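Local structure of flagellar hook associated protein type 3 FlgL (Legionella pneumophila subsp. pneumophila, 5YTI) at residues 62-76 with 165-177. The protein probably serves as a structural component of the bacterial flagellum, as a hook-associated member of the flagellin family. Sequence-based numbering, arbitrary orientation. Where two conformers were deposited one is given.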
# COMPACT_ATOMS: atom_id res chain seq x y z
N PHE A 62 22.69 8.24 26.46
CA PHE A 62 22.55 7.14 25.51
C PHE A 62 21.83 5.94 26.17
O PHE A 62 20.88 5.40 25.60
CB PHE A 62 23.92 6.70 24.92
CG PHE A 62 24.60 7.72 23.98
CD1 PHE A 62 23.93 8.86 23.50
CD2 PHE A 62 25.92 7.50 23.55
CE1 PHE A 62 24.57 9.76 22.64
CE2 PHE A 62 26.55 8.40 22.71
CZ PHE A 62 25.88 9.53 22.25
N GLN A 63 22.26 5.56 27.39
CA GLN A 63 21.55 4.53 28.20
C GLN A 63 20.11 4.93 28.61
O GLN A 63 19.20 4.10 28.57
CB GLN A 63 22.36 4.15 29.47
CG GLN A 63 23.85 3.89 29.25
CD GLN A 63 24.38 2.71 30.04
OE1 GLN A 63 24.08 1.55 29.69
NE2 GLN A 63 25.17 2.99 31.07
N ASN A 64 19.91 6.19 29.00
CA ASN A 64 18.58 6.72 29.32
C ASN A 64 17.70 6.67 28.06
O ASN A 64 16.61 6.10 28.07
CB ASN A 64 18.69 8.16 29.88
CG ASN A 64 17.51 8.57 30.78
OD1 ASN A 64 17.37 8.08 31.92
ND2 ASN A 64 16.68 9.51 30.30
N ASN A 65 18.19 7.23 26.95
CA ASN A 65 17.46 7.16 25.69
C ASN A 65 17.06 5.72 25.27
O ASN A 65 15.95 5.51 24.73
CB ASN A 65 18.25 7.85 24.58
CG ASN A 65 18.11 9.36 24.60
OD1 ASN A 65 17.30 9.92 25.34
ND2 ASN A 65 18.90 10.04 23.77
N ARG A 66 17.97 4.75 25.48
CA ARG A 66 17.73 3.33 25.17
C ARG A 66 16.64 2.76 26.06
O ARG A 66 15.64 2.26 25.57
CB ARG A 66 19.01 2.49 25.32
CG ARG A 66 18.78 0.99 25.47
CD ARG A 66 20.06 0.20 25.74
NE ARG A 66 20.51 0.31 27.14
CZ ARG A 66 21.63 0.93 27.53
NH1 ARG A 66 22.44 1.47 26.65
NH2 ARG A 66 21.94 0.99 28.81
N GLN A 67 16.84 2.85 27.38
CA GLN A 67 15.85 2.39 28.38
C GLN A 67 14.47 2.89 28.02
O GLN A 67 13.51 2.13 28.10
CB GLN A 67 16.21 2.83 29.82
CG GLN A 67 17.34 2.02 30.51
CD GLN A 67 17.77 2.56 31.89
OE1 GLN A 67 18.82 3.21 32.00
NE2 GLN A 67 16.97 2.29 32.94
N ALA A 68 14.36 4.15 27.60
CA ALA A 68 13.06 4.77 27.29
C ALA A 68 12.51 4.32 25.95
O ALA A 68 11.30 4.23 25.74
CB ALA A 68 13.17 6.28 27.32
N ALA A 69 13.42 4.06 25.02
CA ALA A 69 13.04 3.55 23.71
C ALA A 69 12.53 2.12 23.82
O ALA A 69 11.43 1.79 23.35
CB ALA A 69 14.24 3.60 22.78
N ASP A 70 13.33 1.28 24.45
CA ASP A 70 12.97 -0.08 24.72
C ASP A 70 11.57 -0.13 25.29
O ASP A 70 10.81 -1.01 24.96
CB ASP A 70 13.97 -0.70 25.70
CG ASP A 70 14.09 -2.20 25.55
OD1 ASP A 70 13.14 -2.90 25.98
OD2 ASP A 70 15.17 -2.67 25.06
N SER A 71 11.19 0.84 26.11
CA SER A 71 9.89 0.76 26.77
C SER A 71 8.71 1.24 25.94
O SER A 71 7.65 0.59 25.96
CB SER A 71 9.92 1.50 28.09
OG SER A 71 10.37 0.57 29.04
N ALA A 72 8.90 2.36 25.24
CA ALA A 72 7.88 2.90 24.34
C ALA A 72 7.54 1.89 23.25
O ALA A 72 6.40 1.77 22.84
CB ALA A 72 8.35 4.22 23.72
N LEU A 73 8.56 1.17 22.79
CA LEU A 73 8.39 0.21 21.72
C LEU A 73 7.67 -1.06 22.15
O LEU A 73 6.85 -1.59 21.42
CB LEU A 73 9.76 -0.16 21.13
CG LEU A 73 10.17 0.51 19.81
CD1 LEU A 73 9.90 2.01 19.76
CD2 LEU A 73 11.64 0.22 19.56
N ARG A 74 7.98 -1.57 23.34
CA ARG A 74 7.26 -2.73 23.87
C ARG A 74 5.79 -2.41 24.20
O ARG A 74 4.91 -3.26 23.98
CB ARG A 74 8.00 -3.31 25.08
CG ARG A 74 9.25 -4.10 24.70
CD ARG A 74 9.84 -4.89 25.87
NE ARG A 74 11.29 -5.03 25.76
CZ ARG A 74 11.93 -6.00 25.11
NH1 ARG A 74 13.27 -6.00 25.05
NH2 ARG A 74 11.25 -6.96 24.50
N LEU A 75 5.51 -1.21 24.71
CA LEU A 75 4.14 -0.73 24.89
C LEU A 75 3.40 -0.74 23.54
O LEU A 75 2.26 -1.21 23.43
CB LEU A 75 4.14 0.67 25.51
CG LEU A 75 3.05 1.03 26.52
CD1 LEU A 75 3.12 0.09 27.71
CD2 LEU A 75 3.21 2.48 26.99
N GLU A 76 4.09 -0.24 22.51
CA GLU A 76 3.60 -0.23 21.13
C GLU A 76 3.48 -1.65 20.52
O GLU A 76 2.59 -1.89 19.72
CB GLU A 76 4.52 0.65 20.26
CG GLU A 76 3.92 1.01 18.91
CD GLU A 76 4.95 1.38 17.84
OE1 GLU A 76 4.89 0.79 16.75
OE2 GLU A 76 5.80 2.27 18.09
N GLN A 165 16.41 8.51 18.04
CA GLN A 165 17.07 8.77 19.30
C GLN A 165 18.44 8.13 19.37
O GLN A 165 18.59 6.93 19.07
CB GLN A 165 16.23 8.23 20.43
CG GLN A 165 15.03 9.09 20.68
CD GLN A 165 14.88 9.41 22.13
OE1 GLN A 165 15.18 10.52 22.54
NE2 GLN A 165 14.47 8.41 22.94
N ALA A 166 19.42 8.95 19.77
CA ALA A 166 20.79 8.48 19.99
C ALA A 166 20.76 7.50 21.16
O ALA A 166 20.32 7.85 22.26
CB ALA A 166 21.71 9.66 20.29
N VAL A 167 21.20 6.25 20.90
CA VAL A 167 21.32 5.21 21.93
C VAL A 167 22.72 4.55 21.96
O VAL A 167 22.96 3.65 22.76
CB VAL A 167 20.22 4.14 21.75
CG1 VAL A 167 18.85 4.78 21.89
CG2 VAL A 167 20.31 3.45 20.40
N THR A 168 23.60 4.99 21.05
CA THR A 168 25.07 4.84 21.12
C THR A 168 25.65 6.05 20.38
O THR A 168 24.88 6.95 20.00
CB THR A 168 25.59 3.53 20.48
OG1 THR A 168 25.54 3.62 19.04
CG2 THR A 168 24.82 2.29 20.98
N THR A 169 26.96 6.09 20.13
CA THR A 169 27.60 7.32 19.56
C THR A 169 27.24 7.58 18.09
O THR A 169 27.38 8.71 17.59
CB THR A 169 29.14 7.31 19.65
OG1 THR A 169 29.56 6.50 20.75
CG2 THR A 169 29.67 8.75 19.83
N SER A 170 26.80 6.53 17.41
CA SER A 170 26.56 6.60 15.99
C SER A 170 25.36 5.76 15.58
O SER A 170 25.25 5.36 14.42
CB SER A 170 27.81 6.11 15.27
OG SER A 170 28.08 4.78 15.70
N LEU A 171 24.46 5.48 16.51
CA LEU A 171 23.22 4.78 16.17
C LEU A 171 21.98 5.54 16.62
O LEU A 171 21.79 5.80 17.81
CB LEU A 171 23.21 3.36 16.74
CG LEU A 171 22.06 2.47 16.27
CD1 LEU A 171 22.12 2.32 14.76
CD2 LEU A 171 22.10 1.11 16.99
N LEU A 172 21.15 5.91 15.65
CA LEU A 172 19.85 6.46 15.93
C LEU A 172 18.83 5.33 15.72
O LEU A 172 19.00 4.49 14.85
CB LEU A 172 19.57 7.65 15.00
CG LEU A 172 20.18 9.03 15.31
CD1 LEU A 172 21.67 8.89 15.58
CD2 LEU A 172 19.91 10.05 14.19
N VAL A 173 17.79 5.30 16.54
CA VAL A 173 16.70 4.30 16.46
C VAL A 173 15.32 4.99 16.56
O VAL A 173 15.12 5.89 17.37
CB VAL A 173 16.79 3.30 17.63
CG1 VAL A 173 15.54 2.43 17.70
CG2 VAL A 173 18.04 2.47 17.49
N ALA A 174 14.35 4.57 15.75
CA ALA A 174 13.04 5.23 15.77
C ALA A 174 12.19 4.71 16.93
O ALA A 174 12.09 3.50 17.09
CB ALA A 174 12.31 5.02 14.45
N VAL A 175 11.59 5.59 17.71
CA VAL A 175 10.89 5.15 18.90
C VAL A 175 9.39 5.20 18.76
O VAL A 175 8.67 5.07 19.75
CB VAL A 175 11.27 5.96 20.14
CG1 VAL A 175 12.76 5.95 20.33
CG2 VAL A 175 10.75 7.39 20.03
N ASN A 176 8.91 5.40 17.54
CA ASN A 176 7.47 5.40 17.28
C ASN A 176 7.21 5.06 15.84
O ASN A 176 8.12 5.01 15.01
CB ASN A 176 6.85 6.77 17.59
CG ASN A 176 7.33 7.87 16.67
OD1 ASN A 176 8.52 8.12 16.53
ND2 ASN A 176 6.40 8.56 16.07
N ASP A 177 5.94 4.80 15.57
CA ASP A 177 5.45 4.73 14.20
C ASP A 177 4.28 5.71 14.06
O ASP A 177 3.83 6.27 15.06
CB ASP A 177 5.01 3.32 13.84
CG ASP A 177 6.15 2.32 13.88
OD1 ASP A 177 6.43 1.78 14.98
OD2 ASP A 177 6.74 2.02 12.81
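Phe62 lies across the backbone of the turn that follows Ala166, and its ring can be traced atom by atom. CB sits near the carbonyl group of Val167; CD1 and CE1 run past the Ala166 methyl, with Phe62 CE1 3.7 Å from Ala166 CB. Along the opposite edge of the ring, CD2 and CE2 rest on the backbone of Thr168, Phe62 CE2 coming within 3.4 Å of Thr168 C, while CZ lies near both Thr168 O and Thr169 CA. One face thus covers Thr168, whose carbonyl O stands over the ring centre. A turn further on, Asn65 places CG beside its own backbone N (chi1 -80°), and from there Asn65 ND2 donates to Ala166 O over 3.0 Å. The bond is fairly straight at 154° and lies in both the amide and the carbonyl planes. Val167 puts CG1 against the backbone of Arg66, and its own O accepts a hydrogen bond from Asn359 ND2 of helix 316-374. The antiparallel hairpin of strands 164-168 and 171-174 packs on helix 49-96 and also touches helix 316-374, an elongated helical rod that resembles the helical core domain of flagellins. Further along helix 49-96, Ala69 and Leu73 meet Val175: Val175 CG1 lies 3.7 Å from Ala69 CB, and Leu73 CD1 lies against the Val175 backbone and CB. Last comes Glu76, extended beyond CG, whose OE1 stands 2.5 Å from Asp177 OD1, the two carboxylates nearly perpendicular (87°). Asp177 OD2 forms a salt bridge with Arg348, which also donates a hydrogen bond to Ala174 O.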